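Side-chain contacts in mannosylglycerate hydrolase MGH1-like glycoside hydrolase domain-containing protein (Thermus thermophilus HB8, PDB 4WVA), which hydrolyses mannosylglycerate, a solute that thermophiles make under osmotic stress, into mannose and glycerate, and can probably split glucosylglycerate in the same way: residues Gly42-Gln45 with Val46-Arg50; Ala51-Glu54 with Leu55-Leu58. One frame throughout, in Å; residues are numbered along the deposited sequence. Where two conformers were deposited one is given.

Contact 1: Gly42-Gln45 with Val46-Arg50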
ATOM      1  N   GLY A  42      -0.878  31.060   2.645  1.00 10.80           N
ATOM      2  CA  GLY A  42      -0.488  32.250   3.381  1.00 11.10           C
ATOM      3  C   GLY A  42      -1.666  33.166   3.661  1.00 10.71           C
ATOM      4  O   GLY A  42      -1.805  33.686   4.766  1.00 10.71           O
ATOM      5  N   TRP A  43      -2.531  33.358   2.656  1.00 10.50           N
ATOM      6  CA  TRP A  43      -3.685  34.228   2.822  1.00 10.93           C
ATOM      7  C   TRP A  43      -4.659  33.748   3.915  1.00 11.94           C
ATOM      8  O   TRP A  43      -5.409  34.560   4.482  1.00 12.90           O
ATOM      9  CB  TRP A  43      -4.431  34.427   1.493  1.00 10.89           C
ATOM     10  CG  TRP A  43      -3.724  35.341   0.535  1.00 11.57           C
ATOM     11  CD1 TRP A  43      -3.247  35.019  -0.706  1.00 12.04           C
ATOM     12  CD2 TRP A  43      -3.421  36.725   0.728  1.00 11.73           C
ATOM     13  NE1 TRP A  43      -2.652  36.119  -1.291  1.00 12.67           N
ATOM     14  CE2 TRP A  43      -2.758  37.179  -0.436  1.00 12.31           C
ATOM     15  CE3 TRP A  43      -3.663  37.638   1.764  1.00 12.26           C
ATOM     16  CZ2 TRP A  43      -2.339  38.498  -0.594  1.00 12.84           C
ATOM     17  CZ3 TRP A  43      -3.233  38.939   1.606  1.00 12.88           C
ATOM     18  CH2 TRP A  43      -2.591  39.362   0.440  1.00 12.72           C
ATOM     19  N   THR A  44      -4.640  32.456   4.242  1.00 11.91           N
ATOM     20  CA  THR A  44      -5.515  31.941   5.323  1.00 12.67           C
ATOM     21  C   THR A  44      -5.192  32.621   6.659  1.00 13.17           C
ATOM     22  O   THR A  44      -6.006  32.579   7.593  1.00 13.47           O
ATOM     23  CB  THR A  44      -5.407  30.410   5.555  1.00 12.88           C
ATOM     24  OG1 THR A  44      -4.107  30.073   6.051  1.00 13.11           O
ATOM     25  CG2 THR A  44      -5.697  29.620   4.299  1.00 13.60           C
ATOM     26  N   GLN A  45      -3.998  33.200   6.765  1.00 13.64           N
ATOM     27  CA  GLN A  45      -3.559  33.884   7.980  1.00 14.38           C
ATOM     28  C   GLN A  45      -3.974  35.355   7.997  1.00 14.92           C
ATOM     29  O   GLN A  45      -3.707  36.059   8.977  1.00 16.60           O
ATOM     30  CB  GLN A  45      -2.041  33.784   8.109  1.00 14.64           C
ATOM     31  CG  GLN A  45      -1.527  32.374   8.235  1.00 14.79           C
ATOM     32  CD  GLN A  45      -2.209  31.643   9.361  1.00 15.78           C
ATOM     33  OE1 GLN A  45      -1.971  31.938  10.547  1.00 15.93           O
ATOM     34  NE2 GLN A  45      -3.058  30.688   9.009  1.00 17.19           N
ATOM     35  N   VAL A  46      -4.628  35.805   6.928  1.00 14.18           N
ATOM     36  CA  VAL A  46      -5.029  37.200   6.753  1.00 15.08           C
ATOM     37  C   VAL A  46      -6.529  37.299   6.541  1.00 15.18           C
ATOM     38  O   VAL A  46      -7.216  38.066   7.222  1.00 15.81           O
ATOM     39  CB  VAL A  46      -4.298  37.853   5.550  1.00 15.07           C
ATOM     40  CG1 VAL A  46      -4.708  39.304   5.353  1.00 16.00           C
ATOM     41  CG2 VAL A  46      -2.796  37.786   5.728  1.00 15.78           C
ATOM     42  N   ASP A  47      -7.041  36.526   5.588  1.00 14.65           N
ATOM     43  CA  ASP A  47      -8.434  36.598   5.212  0.50 14.80           C
ATOM     44  C   ASP A  47      -8.794  35.363   4.395  1.00 14.26           C
ATOM     45  O   ASP A  47      -8.255  35.175   3.329  1.00 13.73           O
ATOM     46  CB  ASP A  47      -8.668  37.855   4.376  0.50 15.25           C
ATOM     47  CG  ASP A  47     -10.127  38.065   4.036  0.50 15.87           C
ATOM     48  OD1 ASP A  47     -10.519  37.730   2.893  0.50 15.55           O
ATOM     49  OD2 ASP A  47     -10.877  38.559   4.914  0.50 15.83           O
ATOM     50  N   TRP A  48      -9.713  34.548   4.900  1.00 14.90           N
ATOM     51  CA  TRP A  48     -10.097  33.292   4.217  1.00 15.28           C
ATOM     52  C   TRP A  48     -10.690  33.530   2.839  1.00 15.17           C
ATOM     53  O   TRP A  48     -10.376  32.794   1.899  1.00 14.39           O
ATOM     54  CB  TRP A  48     -11.060  32.458   5.067  1.00 16.41           C
ATOM     55  CG  TRP A  48     -10.367  31.809   6.184  1.00 17.99           C
ATOM     56  CD1 TRP A  48     -10.158  32.336   7.424  1.00 18.52           C
ATOM     57  CD2 TRP A  48      -9.739  30.517   6.184  1.00 17.64           C
ATOM     58  NE1 TRP A  48      -9.455  31.455   8.199  1.00 18.81           N
ATOM     59  CE2 TRP A  48      -9.161  30.343   7.456  1.00 17.90           C
ATOM     60  CE3 TRP A  48      -9.593  29.501   5.231  1.00 17.89           C
ATOM     61  CZ2 TRP A  48      -8.473  29.186   7.815  1.00 18.23           C
ATOM     62  CZ3 TRP A  48      -8.914  28.356   5.583  1.00 17.59           C
ATOM     63  CH2 TRP A  48      -8.345  28.212   6.868  1.00 17.28           C
ATOM     64  N   GLU A  49     -11.521  34.563   2.695  1.00 14.87           N
ATOM     65  CA  GLU A  49     -12.075  34.860   1.378  1.00 15.45           C
ATOM     66  C   GLU A  49     -10.964  35.124   0.369  1.00 13.84           C
ATOM     67  O   GLU A  49     -11.050  34.680  -0.771  1.00 13.89           O
ATOM     68  CB  GLU A  49     -13.037  36.059   1.388  1.00 17.66           C
ATOM     69  CG  GLU A  49     -13.687  36.310   0.011  1.00 19.83           C
ATOM     70  CD  GLU A  49     -14.540  35.133  -0.488  1.00 22.50           C
ATOM     71  OE1 GLU A  49     -14.138  34.389  -1.434  1.00 27.49           O
ATOM     72  OE2 GLU A  49     -15.635  34.947   0.075  1.00 25.75           O
ATOM     73  N   ARG A  50      -9.939  35.852   0.798  1.00 13.12           N
ATOM     74  CA  ARG A  50      -8.814  36.191  -0.057  1.00 12.96           C
ATOM     75  C   ARG A  50      -8.049  34.949  -0.511  1.00 12.35           C
ATOM     76  O   ARG A  50      -7.596  34.896  -1.650  1.00 11.66           O
ATOM     77  CB  ARG A  50      -7.885  37.171   0.668  1.00 13.16           C
ATOM     78  CG  ARG A  50      -6.689  37.622  -0.148  1.00 13.26           C
ATOM     79  CD  ARG A  50      -7.092  38.373  -1.392  1.00 13.83           C
ATOM     80  NE  ARG A  50      -5.928  38.796  -2.167  1.00 14.29           N
ATOM     81  CZ  ARG A  50      -5.234  38.011  -2.995  1.00 14.37           C
ATOM     82  NH1 ARG A  50      -5.574  36.724  -3.166  1.00 14.64           N
ATOM     83  NH2 ARG A  50      -4.209  38.516  -3.674  1.00 14.02           N
TER
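Arg50 lies across the indole of Trp43, and this is the tightly packed part of the turn that joins helix 33-43 to helix 48-62. The arginine's CG leaves trans to its own nitrogen (chi1 -179°), and after a bend at chi2 the chain passes over the ring: CG rides on the benzene half, 3.5 Å from Trp43 CD2, in a CH-pi contact. Further out the guanidinium lies flat over the pyrrole half, its plane only 25° from the indole's, and Arg50 CZ sits 4.0 Å from the centroid of that five-membered ring, a cation-pi stack. Val46 packs at the rim of the same indole, its CB 3.8 Å from Trp43 CE3. Trp43 O is gripped twice, by Asp47 N at 2.8 Å in a nearly straight bond and by Val46 N, which comes from above the carbonyl plane at 2.9 Å. A second aromatic contact joins Thr44 to Trp48, four residues later: Thr44 CB stands over the face of the six-membered ring, 3.9 Å from its centroid, and CG2 lies over the same ring near CZ3.

The solvent side is looser. Asp47 is exposed at the N-cap of helix 48-62; in one of two modelled conformers its OD1 accepts from Arg50 N, so this capping bond is less certain. Gln45, partly exposed, reaches Arg5 with OE1 and turns NE2 back to Thr44 OG1, which also bonds the Leu41 carbonyl one turn earlier.

Thr21 receives Trp43 NE1, while Arg50 bonds Ser16 and pairs with Glu54. Helix 4-15 packs on Trp43 and Val46, and helix 107-117 on Thr44 and Trp48, so two further helices of the (alpha/alpha)6-barrel protein meet the turn, each through its own pair of side chains.

Contact 2: Ala51-Glu54 with Leu55-Leu58; sequences AWQE and LLCL
Gln53 reaches Leu56 through its torsions: CG lies anti to the carbonyl carbon (chi1 -74°) and the chain then bends at chi2 (-63°), which brings the amide end round to the next turn of helix 48-62. Leu56 likewise sets its CG anti to its carbonyl carbon, and its CD1 methyl meets the amide at NE2, 3.5 Å away, with Gln53 CD at 3.8 Å. The two side chains cross at a slant, methyl against amide, in van der Waals contact. The amide's polar business lies with Glu49, whose OE1 accepts from NE2.

Underneath runs ordinary alpha-helical bonding. Leu56 N donates to Trp52 O at 2.9 Å and Cys57 N to Gln53 O at 2.9 Å, whereas the bond from Leu58 N to Glu54 O is longer, 3.3 Å. The aliphatic groups sit close to these carbonyls: Leu56 CG lies 3.5 Å from Trp52 O, and Cys57 CB 3.3 Å from Gln53 O.

Around the helix, Ala51 and Leu55 lean on helix 107-117, Leu56 on helix 121-146 and Trp52 on both, while Glu54 and Leu58 touch Gln31 of strand 31-32.

Side chain to side chain, then, the two segments share little more than the Gln53-Leu56 touch, and the helix backbone binds them. The one buried carboxylate, Glu54, is met from outside them: OE2 bonds Ser36, and OE1 bonds Thr21 and forms a salt bridge with NH1 of Arg50, one turn earlier. A cationic neighbour and two hydroxyls would probably favour the ionised form and keep the carboxylate's rotation fixed.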
ATOM      1  N   ALA A  51      -7.935  33.949   0.370  1.00 11.82           N
ATOM      2  CA  ALA A  51      -7.296  32.676   0.034  1.00 11.75           C
ATOM      3  C   ALA A  51      -8.075  31.962  -1.069  1.00 11.64           C
ATOM      4  O   ALA A  51      -7.506  31.498  -2.036  1.00 11.35           O
ATOM      5  CB  ALA A  51      -7.164  31.809   1.268  1.00 11.92           C
ATOM      6  N   TRP A  52      -9.392  31.901  -0.933  1.00 11.45           N
ATOM      7  CA  TRP A  52     -10.214  31.295  -1.975  1.00 11.45           C
ATOM      8  C   TRP A  52     -10.091  32.069  -3.284  1.00 12.29           C
ATOM      9  O   TRP A  52      -9.993  31.494  -4.364  1.00 11.70           O
ATOM     10  CB  TRP A  52     -11.676  31.278  -1.577  1.00 11.48           C
ATOM     11  CG  TRP A  52     -12.073  30.261  -0.581  1.00 11.20           C
ATOM     12  CD1 TRP A  52     -12.486  30.478   0.684  1.00 11.36           C
ATOM     13  CD2 TRP A  52     -12.134  28.843  -0.787  1.00 11.45           C
ATOM     14  NE1 TRP A  52     -12.798  29.294   1.298  1.00 11.54           N
ATOM     15  CE2 TRP A  52     -12.600  28.270   0.406  1.00 11.64           C
ATOM     16  CE3 TRP A  52     -11.854  28.007  -1.872  1.00 11.78           C
ATOM     17  CZ2 TRP A  52     -12.779  26.893   0.550  1.00 11.82           C
ATOM     18  CZ3 TRP A  52     -12.027  26.634  -1.720  1.00 11.83           C
ATOM     19  CH2 TRP A  52     -12.497  26.099  -0.540  1.00 11.71           C
ATOM     20  N   GLN A  53     -10.104  33.396  -3.181  1.00 12.62           N
ATOM     21  CA  GLN A  53     -10.119  34.224  -4.381  1.00 13.71           C
ATOM     22  C   GLN A  53      -8.907  33.966  -5.267  1.00 12.18           C
ATOM     23  O   GLN A  53      -9.022  33.956  -6.496  1.00 12.20           O
ATOM     24  CB  GLN A  53     -10.233  35.707  -4.014  1.00 15.93           C
ATOM     25  CG  GLN A  53     -11.624  36.120  -3.548  1.00 18.96           C
ATOM     26  CD  GLN A  53     -12.684  35.950  -4.629  1.00 22.71           C
ATOM     27  OE1 GLN A  53     -12.401  36.099  -5.836  1.00 27.51           O
ATOM     28  NE2 GLN A  53     -13.910  35.620  -4.212  1.00 25.47           N
ATOM     29  N   GLU A  54      -7.749  33.758  -4.639  1.00 11.43           N
ATOM     30  CA  GLU A  54      -6.530  33.410  -5.358  1.00 10.72           C
ATOM     31  C   GLU A  54      -6.783  32.267  -6.335  1.00 10.62           C
ATOM     32  O   GLU A  54      -6.326  32.316  -7.479  1.00 10.78           O
ATOM     33  CB  GLU A  54      -5.389  33.032  -4.396  1.00 10.89           C
ATOM     34  CG  GLU A  54      -4.032  32.908  -5.081  1.00 11.02           C
ATOM     35  CD  GLU A  54      -3.337  34.233  -5.331  1.00 11.09           C
ATOM     36  OE1 GLU A  54      -3.637  35.208  -4.606  1.00 11.35           O
ATOM     37  OE2 GLU A  54      -2.452  34.287  -6.225  1.00 11.37           O
ATOM     38  N   LEU A  55      -7.476  31.221  -5.875  1.00 10.70           N
ATOM     39  CA  LEU A  55      -7.650  30.026  -6.693  1.00 11.23           C
ATOM     40  C   LEU A  55      -8.840  30.178  -7.641  1.00 11.87           C
ATOM     41  O   LEU A  55      -8.837  29.644  -8.746  1.00 11.92           O
ATOM     42  CB  LEU A  55      -7.805  28.805  -5.806  1.00 11.65           C
ATOM     43  CG  LEU A  55      -6.647  28.632  -4.813  1.00 12.41           C
ATOM     44  CD1 LEU A  55      -6.863  27.353  -4.035  1.00 13.61           C
ATOM     45  CD2 LEU A  55      -5.305  28.675  -5.534  1.00 12.98           C
ATOM     46  N   LEU A  56      -9.879  30.892  -7.226  1.00 12.91           N
ATOM     47  CA  LEU A  56     -10.974  31.172  -8.162  1.00 13.65           C
ATOM     48  C   LEU A  56     -10.417  31.883  -9.376  1.00 13.16           C
ATOM     49  O   LEU A  56     -10.789  31.593 -10.523  1.00 12.98           O
ATOM     50  CB  LEU A  56     -12.036  32.062  -7.521  1.00 15.08           C
ATOM     51  CG  LEU A  56     -12.856  31.433  -6.404  1.00 17.46           C
ATOM     52  CD1 LEU A  56     -13.765  32.468  -5.748  1.00 18.34           C
ATOM     53  CD2 LEU A  56     -13.675  30.315  -6.977  1.00 17.56           C
ATOM     54  N   CYS A  57      -9.547  32.855  -9.122  1.00 12.99           N
ATOM     55  CA  CYS A  57      -8.980  33.660 -10.202  1.00 12.81           C
ATOM     56  C   CYS A  57      -8.157  32.788 -11.158  1.00 12.12           C
ATOM     57  O   CYS A  57      -8.286  32.882 -12.370  1.00 11.60           O
ATOM     58  CB  CYS A  57      -8.135  34.773  -9.605  1.00 13.04           C
ATOM     59  SG  CYS A  57      -7.406  35.896 -10.805  1.00 13.36           S
ATOM     60  N   LEU A  58      -7.293  31.937 -10.594  1.00 11.56           N
ATOM     61  CA  LEU A  58      -6.495  31.016 -11.386  1.00 11.75           C
ATOM     62  C   LEU A  58      -7.359  30.187 -12.362  1.00 11.64           C
ATOM     63  O   LEU A  58      -7.048  30.092 -13.556  1.00 12.28           O
ATOM     64  CB  LEU A  58      -5.695  30.105 -10.452  1.00 11.84           C
ATOM     65  CG  LEU A  58      -4.836  29.029 -11.110  1.00 11.85           C
ATOM     66  CD1 LEU A  58      -3.779  29.608 -12.022  1.00 11.93           C
ATOM     67  CD2 LEU A  58      -4.222  28.157 -10.016  1.00 12.03           C
TER

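How the contacts relate
Contact 1 makes the turn into helix 48-62 and contact 2 carries that helix onward, their centres about 11 Å apart. Their polar join is the salt bridge from Arg50 of contact 1 to Glu54 of contact 2, with Thr21 serving both. They also touch beside the indole: Trp43 CB packs 3.7 Å from Ala51 CA, and Trp43 NE1 comes within 3.6 Å of Glu54 OE1 without bonding it. Along the helix the path runs toward the substrate site. The Trp43 side chain is about 10 Å from that of Asp35, while that of Leu58 is about 4 Å from that of Leu33; both Asp35 and Leu33 probably bind substrate, so contact 2 probably lies nearer the pocket than contact 1.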